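Local coordinates for 3'-5'-exonuclease (Saccharomyces cerevisiae, PDB 3E2V), which probably cuts double-stranded DNA as a magnesium-dependent TatD-type nuclease, acting both as an endonuclease and as a 3'-to-5' exonuclease, at residues 84-89 / 156-161; 183-188 / 212-217; 197-202 / 248-253; 270-275 / 295-300. All coordinates share one frame; numbering follows the deposited sequence. Where two conformers were deposited one is given.

Contact 1. Residues 84-89 / 156-161; sequences YHTIGV and FRSIGE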
# COMPACT_ATOMS: atom_id res chain seq x y z
N TYR A 84 -10.50 -3.57 -4.18
CA TYR A 84 -9.48 -4.40 -4.80
C TYR A 84 -8.44 -4.76 -3.76
O TYR A 84 -8.47 -4.24 -2.66
CB TYR A 84 -8.87 -3.69 -6.01
CG TYR A 84 -9.92 -3.29 -7.02
CD1 TYR A 84 -10.61 -4.27 -7.73
CD2 TYR A 84 -10.22 -1.96 -7.25
CE1 TYR A 84 -11.59 -3.92 -8.65
CE2 TYR A 84 -11.20 -1.60 -8.18
CZ TYR A 84 -11.88 -2.58 -8.87
OH TYR A 84 -12.85 -2.21 -9.78
N HIS A 85 -7.53 -5.68 -4.08
CA HIS A 85 -6.47 -5.99 -3.13
C HIS A 85 -5.16 -6.36 -3.80
O HIS A 85 -5.09 -6.62 -5.03
CB HIS A 85 -6.90 -7.12 -2.20
CG HIS A 85 -7.00 -8.43 -2.90
ND1 HIS A 85 -5.92 -9.27 -3.04
CD2 HIS A 85 -8.02 -9.01 -3.59
CE1 HIS A 85 -6.28 -10.34 -3.73
NE2 HIS A 85 -7.55 -10.21 -4.07
N THR A 86 -4.11 -6.41 -2.98
CA THR A 86 -2.81 -6.84 -3.46
C THR A 86 -2.53 -8.26 -2.98
O THR A 86 -3.27 -8.81 -2.13
CB THR A 86 -1.67 -5.90 -2.93
OG1 THR A 86 -1.43 -6.18 -1.54
CG2 THR A 86 -2.06 -4.43 -3.06
N ILE A 87 -1.47 -8.85 -3.54
CA ILE A 87 -0.86 -10.11 -3.07
C ILE A 87 0.65 -9.95 -3.11
O ILE A 87 1.21 -9.57 -4.13
CB ILE A 87 -1.24 -11.31 -3.95
CG1 ILE A 87 -2.76 -11.51 -3.95
CG2 ILE A 87 -0.49 -12.58 -3.47
CD1 ILE A 87 -3.23 -12.62 -4.92
N GLY A 88 1.29 -10.26 -2.00
CA GLY A 88 2.75 -10.12 -1.91
C GLY A 88 3.24 -10.29 -0.50
O GLY A 88 2.44 -10.39 0.43
N VAL A 89 4.56 -10.35 -0.34
CA VAL A 89 5.17 -10.47 1.00
C VAL A 89 6.08 -9.29 1.27
O VAL A 89 7.04 -9.05 0.54
CB VAL A 89 5.96 -11.80 1.17
CG1 VAL A 89 6.47 -11.95 2.59
CG2 VAL A 89 5.06 -12.97 0.82
N PHE A 156 -8.13 -9.04 -7.41
CA PHE A 156 -6.66 -8.97 -7.29
C PHE A 156 -6.11 -8.04 -8.37
O PHE A 156 -6.18 -8.38 -9.56
CB PHE A 156 -6.08 -10.39 -7.45
CG PHE A 156 -4.58 -10.45 -7.65
CD1 PHE A 156 -3.69 -9.66 -6.91
CD2 PHE A 156 -4.05 -11.36 -8.56
CE1 PHE A 156 -2.31 -9.77 -7.10
CE2 PHE A 156 -2.69 -11.48 -8.75
CZ PHE A 156 -1.80 -10.67 -8.03
N ARG A 157 -5.59 -6.87 -7.98
CA ARG A 157 -5.22 -5.84 -8.98
C ARG A 157 -3.77 -5.36 -8.92
O ARG A 157 -3.37 -4.60 -9.79
CB ARG A 157 -6.14 -4.60 -8.89
CG ARG A 157 -7.61 -4.83 -9.25
CD ARG A 157 -7.81 -5.25 -10.70
NE ARG A 157 -9.22 -5.50 -11.01
CZ ARG A 157 -10.08 -4.59 -11.46
NH1 ARG A 157 -9.70 -3.34 -11.67
NH2 ARG A 157 -11.34 -4.94 -11.70
N SER A 158 -2.99 -5.78 -7.93
CA SER A 158 -1.62 -5.28 -7.82
C SER A 158 -0.77 -6.27 -7.04
O SER A 158 -1.24 -6.90 -6.09
CB SER A 158 -1.62 -3.92 -7.10
OG SER A 158 -0.30 -3.36 -7.03
N ILE A 159 0.49 -6.41 -7.45
CA ILE A 159 1.45 -7.27 -6.75
C ILE A 159 2.20 -6.41 -5.73
O ILE A 159 2.82 -5.41 -6.10
CB ILE A 159 2.40 -7.95 -7.77
CG1 ILE A 159 1.61 -9.00 -8.57
CG2 ILE A 159 3.61 -8.57 -7.07
CD1 ILE A 159 2.30 -9.45 -9.87
N GLY A 160 2.12 -6.81 -4.47
CA GLY A 160 2.72 -6.06 -3.37
C GLY A 160 1.96 -6.40 -2.10
O GLY A 160 1.06 -7.23 -2.17
N GLU A 161 2.29 -5.82 -0.94
CA GLU A 161 3.38 -4.87 -0.74
C GLU A 161 4.72 -5.58 -0.75
O GLU A 161 4.92 -6.47 0.07
CB GLU A 161 3.23 -4.23 0.64
CG GLU A 161 2.14 -3.21 0.73
CD GLU A 161 2.19 -2.41 2.02
OE1 GLU A 161 3.26 -1.85 2.34
OE2 GLU A 161 1.15 -2.33 2.69
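Ile87 sets its CD1 almost squarely over the middle of the Phe156 ring, 3.6 Å from the centroid. This is the tightly packed face, and His85 shares it: Phe156 CA lies over the rim of the imidazole. With chi1 at 70°, the His85 ring folds back over its own strand, and ND1 gives a nearly straight 2.8 Å bond to Thr86 O that holds the ring's rotation. The strands run parallel with a beta bulge between His85 and Thr86, where Arg157 N reaches His85 O (3.0 Å) and Ile87 N reaches Ser158 O (3.2 Å). Thr86 OG1 donates to Gly160 O from above the carbonyl plane, just before the cis peptide leading into magnesium-binding Glu161, not bound to the ion here. The partly solvent-exposed side belongs to Arg157, whose guanidinium lies over Tyr84 with CE1 under its centre, the planes 33° apart; NE and NH1 bond to Thr154 O and Phe392 O. An alanine here would remove that lid and would probably leave one face of Tyr84 uncovered and both carbonyls without this donor. In the barrel sheet these strands lie between strands 52-57 and 199-204, with helix 132-149 packed on Ile87, Phe156 and Ile159.

Contact 2. Residues 183-188 / 212-217; sequences EQLKIS and QILERF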
# COMPACT_ATOMS: atom_id res chain seq x y z
N GLU A 183 13.29 -11.84 -5.71
CA GLU A 183 12.62 -13.05 -6.20
C GLU A 183 11.13 -12.79 -6.49
O GLU A 183 10.58 -13.31 -7.46
CB GLU A 183 12.78 -14.25 -5.24
CG GLU A 183 14.22 -14.74 -5.12
CD GLU A 183 14.83 -15.13 -6.48
OE1 GLU A 183 14.22 -15.95 -7.22
OE2 GLU A 183 15.94 -14.63 -6.80
N GLN A 184 10.49 -11.96 -5.66
CA GLN A 184 9.11 -11.57 -5.95
C GLN A 184 8.99 -10.70 -7.19
O GLN A 184 8.03 -10.82 -7.95
CB GLN A 184 8.47 -10.91 -4.72
CG GLN A 184 8.20 -11.93 -3.60
CD GLN A 184 7.55 -11.27 -2.40
OE1 GLN A 184 6.33 -11.24 -2.30
NE2 GLN A 184 8.37 -10.69 -1.51
N LEU A 185 9.97 -9.82 -7.42
CA LEU A 185 9.98 -9.09 -8.67
C LEU A 185 10.07 -10.05 -9.85
O LEU A 185 9.41 -9.85 -10.86
CB LEU A 185 11.10 -8.05 -8.70
CG LEU A 185 10.91 -6.86 -7.76
CD1 LEU A 185 12.19 -6.05 -7.75
CD2 LEU A 185 9.70 -5.99 -8.17
N LYS A 186 10.89 -11.08 -9.71
CA LYS A 186 11.00 -12.05 -10.81
C LYS A 186 9.67 -12.75 -11.06
O LYS A 186 9.22 -12.88 -12.19
CB LYS A 186 12.08 -13.08 -10.50
CG LYS A 186 13.51 -12.56 -10.57
CD LYS A 186 14.47 -13.66 -10.12
CE LYS A 186 15.91 -13.17 -10.08
NZ LYS A 186 16.80 -14.23 -9.47
N ILE A 187 9.04 -13.21 -9.99
CA ILE A 187 7.73 -13.86 -10.10
C ILE A 187 6.73 -12.97 -10.81
O ILE A 187 5.96 -13.44 -11.64
CB ILE A 187 7.20 -14.30 -8.71
CG1 ILE A 187 7.89 -15.60 -8.28
CG2 ILE A 187 5.67 -14.44 -8.70
CD1 ILE A 187 7.62 -15.93 -6.83
N SER A 188 6.77 -11.68 -10.51
CA SER A 188 5.82 -10.72 -11.08
C SER A 188 6.00 -10.53 -12.59
O SER A 188 5.20 -9.87 -13.24
CB SER A 188 5.95 -9.37 -10.38
OG SER A 188 7.03 -8.61 -10.89
N GLN A 212 18.65 0.43 -6.78
CA GLN A 212 19.60 -0.48 -7.39
C GLN A 212 18.91 -1.76 -7.89
O GLN A 212 19.16 -2.22 -9.01
CB GLN A 212 20.72 -0.82 -6.40
CG GLN A 212 21.82 -1.67 -7.01
CD GLN A 212 22.92 -2.01 -6.02
OE1 GLN A 212 24.10 -1.93 -6.34
NE2 GLN A 212 22.53 -2.41 -4.81
N ILE A 213 18.04 -2.34 -7.07
CA ILE A 213 17.34 -3.56 -7.48
C ILE A 213 16.36 -3.26 -8.61
O ILE A 213 16.35 -3.96 -9.64
CB ILE A 213 16.63 -4.19 -6.28
CG1 ILE A 213 17.67 -4.82 -5.35
CG2 ILE A 213 15.65 -5.27 -6.73
CD1 ILE A 213 17.18 -5.13 -3.95
N LEU A 214 15.55 -2.23 -8.45
CA LEU A 214 14.57 -1.92 -9.48
C LEU A 214 15.18 -1.54 -10.82
O LEU A 214 14.62 -1.86 -11.88
CB LEU A 214 13.60 -0.83 -9.01
CG LEU A 214 12.64 -1.29 -7.91
CD1 LEU A 214 11.94 -0.09 -7.30
CD2 LEU A 214 11.62 -2.26 -8.46
N GLU A 215 16.32 -0.85 -10.78
CA GLU A 215 16.97 -0.42 -12.03
C GLU A 215 17.32 -1.61 -12.91
O GLU A 215 17.23 -1.51 -14.15
CB GLU A 215 18.21 0.42 -11.74
CG GLU A 215 18.81 1.07 -12.97
CD GLU A 215 19.88 0.20 -13.63
OE1 GLU A 215 20.22 -0.88 -13.10
OE2 GLU A 215 20.41 0.62 -14.69
N ARG A 216 17.72 -2.73 -12.28
CA ARG A 216 18.04 -3.92 -13.07
C ARG A 216 16.82 -4.45 -13.84
O ARG A 216 16.95 -4.94 -14.96
CB ARG A 216 18.66 -5.02 -12.21
CG ARG A 216 20.05 -4.66 -11.75
CD ARG A 216 20.83 -5.88 -11.30
NE ARG A 216 20.10 -6.69 -10.33
CZ ARG A 216 20.12 -6.50 -9.01
NH1 ARG A 216 20.86 -5.55 -8.46
NH2 ARG A 216 19.40 -7.29 -8.24
N PHE A 217 15.64 -4.35 -13.23
CA PHE A 217 14.41 -4.75 -13.91
C PHE A 217 13.92 -3.69 -14.92
O PHE A 217 13.29 -4.03 -15.91
CB PHE A 217 13.32 -5.00 -12.87
CG PHE A 217 13.51 -6.28 -12.08
CD1 PHE A 217 12.87 -7.46 -12.48
CD2 PHE A 217 14.34 -6.31 -10.96
CE1 PHE A 217 13.06 -8.65 -11.75
CE2 PHE A 217 14.51 -7.49 -10.22
CZ PHE A 217 13.88 -8.66 -10.63
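Leu185 and Phe217 are where helices 183-187 and 212-217 meet, their CA atoms 8.1 Å apart. The two short axes run in nearly the same direction, 25° from parallel, and come no closer than 11.2 Å, a spacing that side chains alone must bridge. Leu185 does most of this. Its CB stands over the rim of one face of the Phe217 ring, 3.4 Å from CZ, while chi1 of -70° carries the branched end onward to the other helix. There CD1 touches Ile213 CG2 at 3.7 Å and Leu214 CD2 at 3.9 Å. Both helices belong to the outer layer of the TIM barrel, one following strand 156-165 and the other strand 199-204. Lys186 crosses Phe217 at about a right angle, its CG in the plane of the ring at the edge. Beyond that point the extended chain leaves the phenylalanine, and NZ forms a 2.8 Å salt bridge with Glu183 OE2, meeting the carboxylate on its syn side, and a second one with Asp223. Ser188 OG turns back to Leu185 O at 2.7 Å. Phe217 also meets Phe221 edge-to-face and lies near the ring of Phe244, while Leu185 packs inward on Ile162 of the barrel strand.

Contact 3. Residues 197-202 / 248-253; sequences YPLFLH and RKLVVH. With MG (magnesium ion), chain E.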
# COMPACT_ATOMS: atom_id res chain seq x y z
N TYR A 197 0.56 -6.44 -14.32
CA TYR A 197 0.08 -5.93 -13.03
C TYR A 197 0.95 -4.80 -12.50
O TYR A 197 2.18 -4.88 -12.58
CB TYR A 197 0.07 -7.04 -11.98
CG TYR A 197 -1.25 -7.78 -11.88
CD1 TYR A 197 -1.81 -8.42 -12.98
CD2 TYR A 197 -1.93 -7.85 -10.67
CE1 TYR A 197 -3.03 -9.10 -12.87
CE2 TYR A 197 -3.16 -8.51 -10.55
CZ TYR A 197 -3.69 -9.14 -11.65
OH TYR A 197 -4.91 -9.80 -11.55
N PRO A 198 0.34 -3.74 -11.97
CA PRO A 198 1.14 -2.69 -11.33
C PRO A 198 1.74 -3.22 -10.03
O PRO A 198 1.15 -4.10 -9.38
CB PRO A 198 0.11 -1.59 -11.04
CG PRO A 198 -1.21 -2.32 -10.91
CD PRO A 198 -1.11 -3.44 -11.93
N LEU A 199 2.91 -2.69 -9.66
CA LEU A 199 3.57 -3.07 -8.42
C LEU A 199 3.28 -2.06 -7.33
O LEU A 199 3.33 -0.84 -7.55
CB LEU A 199 5.09 -3.20 -8.63
CG LEU A 199 5.54 -4.23 -9.68
CD1 LEU A 199 7.07 -4.28 -9.73
CD2 LEU A 199 5.03 -5.60 -9.34
N PHE A 200 2.99 -2.59 -6.15
CA PHE A 200 2.72 -1.80 -4.96
C PHE A 200 3.91 -1.98 -4.04
O PHE A 200 4.09 -3.03 -3.42
CB PHE A 200 1.39 -2.28 -4.34
CG PHE A 200 0.88 -1.40 -3.24
CD1 PHE A 200 0.20 -0.22 -3.53
CD2 PHE A 200 1.07 -1.74 -1.93
CE1 PHE A 200 -0.28 0.58 -2.50
CE2 PHE A 200 0.59 -0.93 -0.89
CZ PHE A 200 -0.09 0.22 -1.19
N LEU A 201 4.76 -0.95 -4.02
CA LEU A 201 6.12 -1.07 -3.48
C LEU A 201 6.26 -0.34 -2.16
O LEU A 201 5.72 0.75 -1.97
CB LEU A 201 7.09 -0.52 -4.51
CG LEU A 201 7.14 -1.21 -5.87
CD1 LEU A 201 7.78 -0.32 -6.94
CD2 LEU A 201 7.80 -2.60 -5.79
N HIS A 202 7.00 -0.98 -1.26
CA HIS A 202 7.32 -0.43 0.07
C HIS A 202 8.80 -0.03 0.08
O HIS A 202 9.68 -0.80 -0.30
CB HIS A 202 7.01 -1.48 1.15
CG HIS A 202 7.26 -1.01 2.55
ND1 HIS A 202 6.27 -0.43 3.32
CD2 HIS A 202 8.37 -1.04 3.32
CE1 HIS A 202 6.77 -0.10 4.50
NE2 HIS A 202 8.04 -0.46 4.52
N ARG A 248 4.27 -1.02 -17.40
CA ARG A 248 4.03 -1.41 -16.01
C ARG A 248 4.22 -0.22 -15.07
O ARG A 248 5.23 0.51 -15.15
CB ARG A 248 4.94 -2.58 -15.60
CG ARG A 248 5.16 -2.72 -14.09
CD ARG A 248 5.84 -4.04 -13.78
NE ARG A 248 4.86 -5.04 -13.38
CZ ARG A 248 5.18 -6.28 -13.02
NH1 ARG A 248 6.44 -6.70 -13.09
NH2 ARG A 248 4.25 -7.12 -12.60
N LYS A 249 3.24 -0.03 -14.19
CA LYS A 249 3.29 1.07 -13.23
C LYS A 249 3.92 0.62 -11.92
O LYS A 249 3.71 -0.52 -11.48
CB LYS A 249 1.89 1.67 -13.01
CG LYS A 249 1.15 2.06 -14.31
CD LYS A 249 1.92 3.05 -15.18
CE LYS A 249 1.06 3.53 -16.36
NZ LYS A 249 0.68 2.45 -17.32
N LEU A 250 4.70 1.51 -11.32
CA LEU A 250 5.53 1.21 -10.18
C LEU A 250 5.15 2.21 -9.10
O LEU A 250 5.57 3.36 -9.15
CB LEU A 250 7.01 1.37 -10.56
CG LEU A 250 7.47 0.54 -11.77
CD1 LEU A 250 8.91 0.89 -12.13
CD2 LEU A 250 7.36 -0.96 -11.49
N VAL A 251 4.34 1.78 -8.14
CA VAL A 251 3.77 2.69 -7.15
C VAL A 251 4.54 2.58 -5.85
O VAL A 251 4.58 1.50 -5.24
CB VAL A 251 2.27 2.37 -6.93
CG1 VAL A 251 1.70 3.24 -5.81
CG2 VAL A 251 1.48 2.55 -8.24
N VAL A 252 5.17 3.68 -5.45
CA VAL A 252 5.89 3.72 -4.20
C VAL A 252 4.96 4.24 -3.10
O VAL A 252 4.74 5.45 -2.99
CB VAL A 252 7.19 4.58 -4.31
CG1 VAL A 252 8.00 4.53 -2.99
CG2 VAL A 252 8.06 4.14 -5.50
N HIS A 253 4.44 3.31 -2.31
CA HIS A 253 3.43 3.55 -1.26
C HIS A 253 4.00 4.38 -0.11
O HIS A 253 5.19 4.26 0.24
CB HIS A 253 2.88 2.16 -0.78
CG HIS A 253 2.17 2.12 0.55
ND1 HIS A 253 1.07 2.90 0.85
CD2 HIS A 253 2.36 1.32 1.63
CE1 HIS A 253 0.63 2.60 2.07
NE2 HIS A 253 1.41 1.66 2.57
MG MG E . 1.27 1.09 4.70
O HOH W 1 3.44 -0.27 4.42
O HOH W 2 1.02 0.30 6.59
O HOH W 3 2.63 2.33 5.51
O HOH W 4 0.08 -0.47 4.06
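Phe200 and His253 form an offset stack beside the magnesium ion, and the histidine is a metal ligand: NE2 binds magnesium at 2.2 Å. Four waters and Asp303 OD1 fill the rest of the coordination shell. One of those waters, more distant at 2.6 Å from the metal, is also hydrogen-bonded to His202 ND1. Phe200 is a second-shell residue. Its CZ lies 3.4 Å from His253 CG, toward the rim of the imidazole, with the ring planes 29° apart; Phe200 thus supports one face of the ligand ring, while a bond from ND1 to Glu301 OE2 fixes its rotation. The backbone of the histidine is held too, by His253 N to Leu201 O (2.9 Å). Behind it the parallel ladder continues through Val251 N to Leu199 O, and through Leu201 N and Leu199 N to Val251 O and Lys249 O.

At the far end Arg248 bends at chi3 and grips Tyr197 O side-on, NE at 2.8 Å and NH2 at 3.1 Å, with the carbonyl oxygen close to the guanidinium plane. Leu199 CD2 covers the centre of one face, and NH1 bonds to Ser188 OG. With a leucine in its place, Tyr197 O would probably lose both donors and Ser188 this tie to the strand start. Strands 199-204 and 250-252 are neighbours in the parallel TIM barrel, and metal ligands gathered at the C-terminal ends of the barrel strands are typical of the metallo-dependent hydrolases.

Contact 4. Residues 270-275 / 295-300; sequences PNIFIG and TERLLL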
# COMPACT_ATOMS: atom_id res chain seq x y z
N PRO A 270 9.72 6.86 -15.79
CA PRO A 270 8.55 7.72 -15.91
C PRO A 270 7.30 7.07 -15.33
O PRO A 270 6.30 7.75 -15.11
CB PRO A 270 8.41 7.91 -17.43
CG PRO A 270 9.13 6.77 -18.02
CD PRO A 270 10.28 6.51 -17.10
N ASN A 271 7.38 5.76 -15.09
CA ASN A 271 6.24 4.99 -14.58
C ASN A 271 6.24 4.82 -13.06
O ASN A 271 5.42 4.07 -12.53
CB ASN A 271 6.16 3.64 -15.29
CG ASN A 271 5.63 3.76 -16.72
OD1 ASN A 271 4.89 4.69 -17.04
ND2 ASN A 271 6.02 2.82 -17.58
N ILE A 272 7.15 5.51 -12.38
CA ILE A 272 7.15 5.61 -10.91
C ILE A 272 6.08 6.61 -10.49
O ILE A 272 6.00 7.73 -11.02
CB ILE A 272 8.53 6.05 -10.39
CG1 ILE A 272 9.47 4.84 -10.33
CG2 ILE A 272 8.43 6.74 -9.00
CD1 ILE A 272 9.24 3.90 -9.15
N PHE A 273 5.24 6.18 -9.55
CA PHE A 273 4.25 7.05 -8.91
C PHE A 273 4.55 7.09 -7.43
O PHE A 273 5.11 6.14 -6.88
CB PHE A 273 2.83 6.52 -9.14
CG PHE A 273 2.38 6.62 -10.55
CD1 PHE A 273 1.55 7.66 -10.94
CD2 PHE A 273 2.83 5.71 -11.49
CE1 PHE A 273 1.16 7.80 -12.26
CE2 PHE A 273 2.45 5.82 -12.82
CZ PHE A 273 1.63 6.87 -13.21
N ILE A 274 4.11 8.16 -6.77
CA ILE A 274 4.42 8.39 -5.35
C ILE A 274 3.13 8.47 -4.56
O ILE A 274 2.28 9.34 -4.82
CB ILE A 274 5.22 9.70 -5.15
CG1 ILE A 274 6.47 9.76 -6.07
CG2 ILE A 274 5.56 9.88 -3.69
CD1 ILE A 274 7.56 8.70 -5.80
N GLY A 275 2.95 7.54 -3.62
CA GLY A 275 1.79 7.56 -2.72
C GLY A 275 1.99 8.50 -1.55
O GLY A 275 3.04 8.48 -0.88
N THR A 295 2.28 16.52 -10.20
CA THR A 295 0.90 16.30 -9.75
C THR A 295 0.26 15.04 -10.36
O THR A 295 -0.46 14.32 -9.66
CB THR A 295 0.06 17.57 -9.98
OG1 THR A 295 0.64 18.62 -9.20
CG2 THR A 295 -1.40 17.35 -9.57
N GLU A 296 0.53 14.77 -11.63
CA GLU A 296 -0.02 13.57 -12.27
C GLU A 296 0.69 12.26 -11.87
O GLU A 296 0.28 11.18 -12.29
CB GLU A 296 -0.04 13.74 -13.79
CG GLU A 296 1.25 13.37 -14.51
CD GLU A 296 2.35 14.41 -14.45
OE1 GLU A 296 2.24 15.40 -13.70
OE2 GLU A 296 3.35 14.25 -15.20
N ARG A 297 1.74 12.38 -11.05
CA ARG A 297 2.43 11.19 -10.57
C ARG A 297 2.20 10.95 -9.08
O ARG A 297 2.81 10.06 -8.49
CB ARG A 297 3.91 11.28 -10.91
CG ARG A 297 4.10 11.22 -12.46
CD ARG A 297 5.51 11.45 -12.88
NE ARG A 297 6.31 10.29 -12.54
CZ ARG A 297 7.62 10.20 -12.72
NH1 ARG A 297 8.32 11.22 -13.24
NH2 ARG A 297 8.23 9.09 -12.36
N LEU A 298 1.28 11.72 -8.51
CA LEU A 298 0.96 11.67 -7.08
C LEU A 298 -0.33 10.88 -6.91
O LEU A 298 -1.33 11.16 -7.57
CB LEU A 298 0.77 13.11 -6.57
CG LEU A 298 0.64 13.35 -5.06
CD1 LEU A 298 1.21 14.74 -4.78
CD2 LEU A 298 -0.81 13.23 -4.56
N LEU A 299 -0.31 9.90 -6.00
CA LEU A 299 -1.52 9.15 -5.66
C LEU A 299 -1.85 9.35 -4.19
O LEU A 299 -0.95 9.55 -3.38
CB LEU A 299 -1.33 7.66 -5.94
CG LEU A 299 -0.84 7.34 -7.35
CD1 LEU A 299 -0.64 5.84 -7.47
CD2 LEU A 299 -1.80 7.85 -8.44
N LEU A 300 -3.14 9.34 -3.86
CA LEU A 300 -3.57 9.62 -2.49
C LEU A 300 -3.94 8.32 -1.78
O LEU A 300 -4.45 7.37 -2.39
CB LEU A 300 -4.79 10.54 -2.51
CG LEU A 300 -4.59 11.92 -3.12
CD1 LEU A 300 -5.94 12.66 -3.25
CD2 LEU A 300 -3.65 12.69 -2.22
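Arg297 presents its guanidinium edge-on to Ile272 and one of its faces to Pro270. Ile272 O lies near the plane, gripped side-on by NE at 3.0 Å and NH2 at 2.9 Å, with the NE bond running almost straight in line with the carbonyl. Pro270 O sits 3.3 Å above the plane, offset toward the rim, and Ile272 CB rests 3.6 Å from NH2. A bend at chi3, 73°, turns the flat end of the arginine back across the start of the neighbouring strand. NH2 has a further, weak bond to Leu266 O.

The second flat group, the Phe273 ring, has Glu296 O at its edge, 3.5 Å from CE1. Leu299 reaches this residue with both methyls: CD1 packs against Phe273 CB at 3.9 Å, and CD2 approaches the ring obliquely. Helix 377-392 also touches both side chains, Thr387 meeting Phe273 and Thr388 with Ile391 meeting Leu299.

Between these side chains the backbones zip up in parallel. Ile274 N donates to Arg297 O at 2.9 Å, and Ile274 O receives Leu299 N over an equally short distance. Further along, Gly275 CA makes a CA-H...O contact with Leu299 O. On the opposite face of the sheet from Leu299, Leu298 packs on Val369 and Lys373 of helix 362-373. Strand 272-276, helix 284-291 and strand 298-300 together make up a beta-alpha-beta unit, the last strand-to-strand step of the TIM barrel, and the chain leaving it soon reaches the magnesium ligand Asp303.

How the contacts relate
Contacts 1, 3 and 4 are strand pairings in one parallel barrel sheet, while contact 2 joins two helices of the surrounding layer. Contact 1 comes first along the chain, contacts 2 and 3 interleave, and contact 4 comes last. Centres of contacts 1 and 3 are 9 Å apart, those of 3 and 4 about 10 Å, and Ile159 O to Phe200 N (2.8 Å) and Val252 N to Phe273 O (2.8 Å) carry the sheet across between them. Contact 2, 12 Å from contact 3, packs on it through Leu185 and Leu199. The strand ends and following loops place His253 and Asp303 on the magnesium ion, with Glu161, which can also bind magnesium, close by.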